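PDB 4E4U: mandalate racemase/muconate lactonizing enzyme from Unidentified, which is of unconfirmed activity but, as a putative mandelate racemase/muconate lactonizing enzyme of the enolase superfamily, probably abstracts a proton alpha to a substrate carboxylate. Local coordinates for residues E39-T44 with R385-M390. Residues are numbered along the deposited sequence; the frame is centred on the assembly and turned at random.
Sequences EIYSAT and RLHLQM
Apolar contact centres on Ala43, whose CA lies 5.8 Å from His387 CA, the nearest such pair between the segments. Ala43 CB points toward residues 385-390 and rests on His387 CB at 3.8 Å. Separately, both Leu386 methyls make van der Waals contact with the Ala43 carbonyl oxygen, CD1 at 3.4 Å from Ala43 O and CD2 at 3.6 Å.

The aromatic contact is oblique. The Tyr41 and His387 planes stand at 85° with centroids 5.9 Å apart, and Tyr41 CE1 lies 4.0 Å from His387 CE1. His387 carries CG anti to its own N (chi1 -171°), which swings the imidazole to Tyr41, while NE2 is hydrogen-bonded to Gly19 O. At the phenol end, Tyr41 OH has Leu388 CD1 at 3.7 Å, a van der Waals contact.

Segment 39-44 begins in the last strand, 35-40, of the three-stranded antiparallel sheet of the enolase-superfamily capping domain and continues into a loop; Tyr41 also meets His309 from the barrel domain. Residues 385-390, in the loop after helix 372-377, pack against the cap.

No hydrogen bond joins the segments. Leu386 N donates to Gln389 OE1 (2.8 Å, 162° at the hydrogen). Thr44 OG1 bonds Asp87 of the second subunit, whose Arg60 and Phe82 pack on Leu386 and Leu388 respectively.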
ATOM      1  N   GLU A  39      27.130  26.953 -18.759  1.00 11.89           N
ATOM      2  CA  GLU A  39      25.983  27.836 -18.620  1.00 12.24           C
ATOM      3  C   GLU A  39      25.216  27.462 -17.362  1.00 12.04           C
ATOM      4  O   GLU A  39      25.118  26.282 -17.010  1.00 12.02           O
ATOM      5  CB  GLU A  39      25.065  27.766 -19.849  1.00 13.24           C
ATOM      6  CG  GLU A  39      23.895  28.736 -19.758  1.00 14.39           C
ATOM      7  CD  GLU A  39      23.172  28.981 -21.070  1.00 14.47           C
ATOM      8  OE1 GLU A  39      23.560  28.421 -22.122  1.00 14.87           O
ATOM      9  OE2 GLU A  39      22.193  29.760 -21.038  1.00 15.34           O
ATOM     10  N   ILE A  40      24.693  28.482 -16.688  1.00 11.68           N
ATOM     11  CA  ILE A  40      23.953  28.335 -15.449  1.00 10.98           C
ATOM     12  C   ILE A  40      22.492  28.704 -15.681  1.00 11.31           C
ATOM     13  O   ILE A  40      22.207  29.752 -16.258  1.00 12.52           O
ATOM     14  CB  ILE A  40      24.560  29.256 -14.375  1.00 11.31           C
ATOM     15  CG1 ILE A  40      25.961  28.761 -14.010  1.00 12.14           C
ATOM     16  CG2 ILE A  40      23.653  29.370 -13.153  1.00 12.66           C
ATOM     17  CD1 ILE A  40      26.771  29.706 -13.160  1.00 13.11           C
ATOM     18  N   TYR A  41      21.572  27.842 -15.242  1.00 11.47           N
ATOM     19  CA  TYR A  41      20.144  28.117 -15.372  1.00 11.72           C
ATOM     20  C   TYR A  41      19.585  28.320 -13.975  1.00 12.05           C
ATOM     21  O   TYR A  41      19.375  27.357 -13.229  1.00 13.50           O
ATOM     22  CB  TYR A  41      19.420  26.967 -16.074  1.00 12.36           C
ATOM     23  CG  TYR A  41      18.009  27.288 -16.530  1.00 12.51           C
ATOM     24  CD1 TYR A  41      17.795  28.133 -17.607  1.00 14.01           C
ATOM     25  CD2 TYR A  41      16.899  26.731 -15.909  1.00 13.82           C
ATOM     26  CE1 TYR A  41      16.520  28.428 -18.047  1.00 14.45           C
ATOM     27  CE2 TYR A  41      15.610  27.018 -16.349  1.00 13.84           C
ATOM     28  CZ  TYR A  41      15.432  27.874 -17.418  1.00 13.16           C
ATOM     29  OH  TYR A  41      14.168  28.181 -17.878  1.00 13.45           O
ATOM     30  N   SER A  42      19.382  29.580 -13.603  1.00 12.59           N
ATOM     31  CA  SER A  42      18.885  29.909 -12.273  1.00 13.37           C
ATOM     32  C   SER A  42      18.456  31.362 -12.248  1.00 13.48           C
ATOM     33  O   SER A  42      19.247  32.249 -12.568  1.00 15.42           O
ATOM     34  CB  SER A  42      19.983  29.699 -11.230  1.00 14.42           C
ATOM     35  OG  SER A  42      19.461  29.825  -9.922  1.00 14.75           O
ATOM     36  N   ALA A  43      17.211  31.606 -11.853  1.00 12.72           N
ATOM     37  CA  ALA A  43      16.691  32.970 -11.826  1.00 13.62           C
ATOM     38  C   ALA A  43      15.879  33.276 -10.574  1.00 11.82           C
ATOM     39  O   ALA A  43      15.067  34.199 -10.571  1.00 12.92           O
ATOM     40  CB  ALA A  43      15.877  33.263 -13.087  1.00 14.87           C
ATOM     41  N   THR A  44      16.091  32.507  -9.511  1.00 11.30           N
ATOM     42  CA  THR A  44      15.513  32.863  -8.219  1.00 11.83           C
ATOM     43  C   THR A  44      15.904  34.297  -7.857  1.00 12.07           C
ATOM     44  O   THR A  44      15.067  35.084  -7.389  1.00 12.11           O
ATOM     45  CB  THR A  44      15.999  31.913  -7.123  1.00 12.41           C
ATOM     46  OG1 THR A  44      15.750  30.563  -7.521  1.00 13.11           O
ATOM     47  CG2 THR A  44      15.279  32.186  -5.813  1.00 13.61           C
ATOM     48  N   ARG A 385      14.061  42.901 -15.216  1.00 20.30           N
ATOM     49  CA  ARG A 385      13.401  41.614 -15.024  1.00 19.19           C
ATOM     50  C   ARG A 385      14.351  40.452 -14.775  1.00 17.07           C
ATOM     51  O   ARG A 385      15.527  40.497 -15.148  1.00 17.76           O
ATOM     52  CB  ARG A 385      12.516  41.286 -16.231  1.00 22.05           C
ATOM     53  CG  ARG A 385      11.315  42.205 -16.399  1.00 24.71           C
ATOM     54  CD  ARG A 385      10.478  41.797 -17.605  1.00 27.32           C
ATOM     55  NE  ARG A 385       9.871  40.478 -17.451  1.00 29.06           N
ATOM     56  CZ  ARG A 385       8.628  40.270 -17.025  1.00 30.51           C
ATOM     57  NH1 ARG A 385       7.852  41.298 -16.702  1.00 31.73           N
ATOM     58  NH2 ARG A 385       8.159  39.034 -16.922  1.00 30.96           N
ATOM     59  N   LEU A 386      13.825  39.408 -14.140  1.00 15.37           N
ATOM     60  CA  LEU A 386      14.514  38.125 -14.052  1.00 13.87           C
ATOM     61  C   LEU A 386      14.432  37.412 -15.401  1.00 14.93           C
ATOM     62  O   LEU A 386      13.693  37.840 -16.289  1.00 16.33           O
ATOM     63  CB  LEU A 386      13.871  37.263 -12.970  1.00 13.48           C
ATOM     64  CG  LEU A 386      13.963  37.795 -11.542  1.00 13.81           C
ATOM     65  CD1 LEU A 386      13.076  36.989 -10.615  1.00 14.17           C
ATOM     66  CD2 LEU A 386      15.411  37.761 -11.079  1.00 14.75           C
ATOM     67  N   HIS A 387      15.187  36.329 -15.558  1.00 13.88           N
ATOM     68  CA  HIS A 387      15.201  35.599 -16.819  1.00 14.74           C
ATOM     69  C   HIS A 387      13.792  35.203 -17.265  1.00 14.83           C
ATOM     70  O   HIS A 387      13.450  35.318 -18.451  1.00 15.14           O
ATOM     71  CB  HIS A 387      16.070  34.356 -16.711  1.00 16.94           C
ATOM     72  CG  HIS A 387      16.296  33.691 -18.028  1.00 21.14           C
ATOM     73  ND1 HIS A 387      15.945  32.388 -18.286  1.00 24.54           N
ATOM     74  CD2 HIS A 387      16.810  34.183 -19.181  1.00 22.88           C
ATOM     75  CE1 HIS A 387      16.248  32.095 -19.537  1.00 22.69           C
ATOM     76  NE2 HIS A 387      16.781  33.161 -20.101  1.00 24.69           N
ATOM     77  N   LEU A 388      13.005  34.724 -16.300  1.00 15.36           N
ATOM     78  CA  LEU A 388      11.577  34.446 -16.456  1.00 17.09           C
ATOM     79  C   LEU A 388      10.923  34.927 -15.174  1.00 15.26           C
ATOM     80  O   LEU A 388      11.593  35.009 -14.149  1.00 15.05           O
ATOM     81  CB  LEU A 388      11.318  32.944 -16.609  1.00 19.48           C
ATOM     82  CG  LEU A 388      11.634  32.277 -17.945  1.00 21.83           C
ATOM     83  CD1 LEU A 388      11.479  30.769 -17.820  1.00 22.24           C
ATOM     84  CD2 LEU A 388      10.723  32.810 -19.039  1.00 23.46           C
ATOM     85  N   GLN A 389       9.631  35.241 -15.218  1.00 15.13           N
ATOM     86  CA  GLN A 389       8.893  35.637 -14.018  1.00 15.11           C
ATOM     87  C   GLN A 389       7.496  35.037 -14.010  1.00 15.70           C
ATOM     88  O   GLN A 389       6.966  34.663 -15.064  1.00 18.15           O
ATOM     89  CB  GLN A 389       8.789  37.167 -13.916  1.00 15.52           C
ATOM     90  CG  GLN A 389      10.140  37.841 -13.783  1.00 15.98           C
ATOM     91  CD  GLN A 389      10.098  39.343 -13.559  1.00 16.22           C
ATOM     92  OE1 GLN A 389      11.149  39.971 -13.415  1.00 16.15           O
ATOM     93  NE2 GLN A 389       8.901  39.930 -13.532  1.00 17.02           N
ATOM     94  N   MET A 390       6.906  34.929 -12.821  1.00 14.55           N
ATOM     95  CA  MET A 390       5.506  34.530 -12.705  1.00 13.97           C
ATOM     96  C   MET A 390       4.637  35.757 -12.483  1.00 14.86           C
ATOM     97  O   MET A 390       5.110  36.774 -11.974  1.00 16.22           O
ATOM     98  CB  MET A 390       5.314  33.518 -11.572  1.00 13.82           C
ATOM     99  CG  MET A 390       6.263  32.338 -11.684  1.00 13.54           C
ATOM    100  SD  MET A 390       5.868  30.938 -10.644  1.00 13.19           S
ATOM    101  CE  MET A 390       4.453  30.249 -11.498  1.00 13.35           C
TER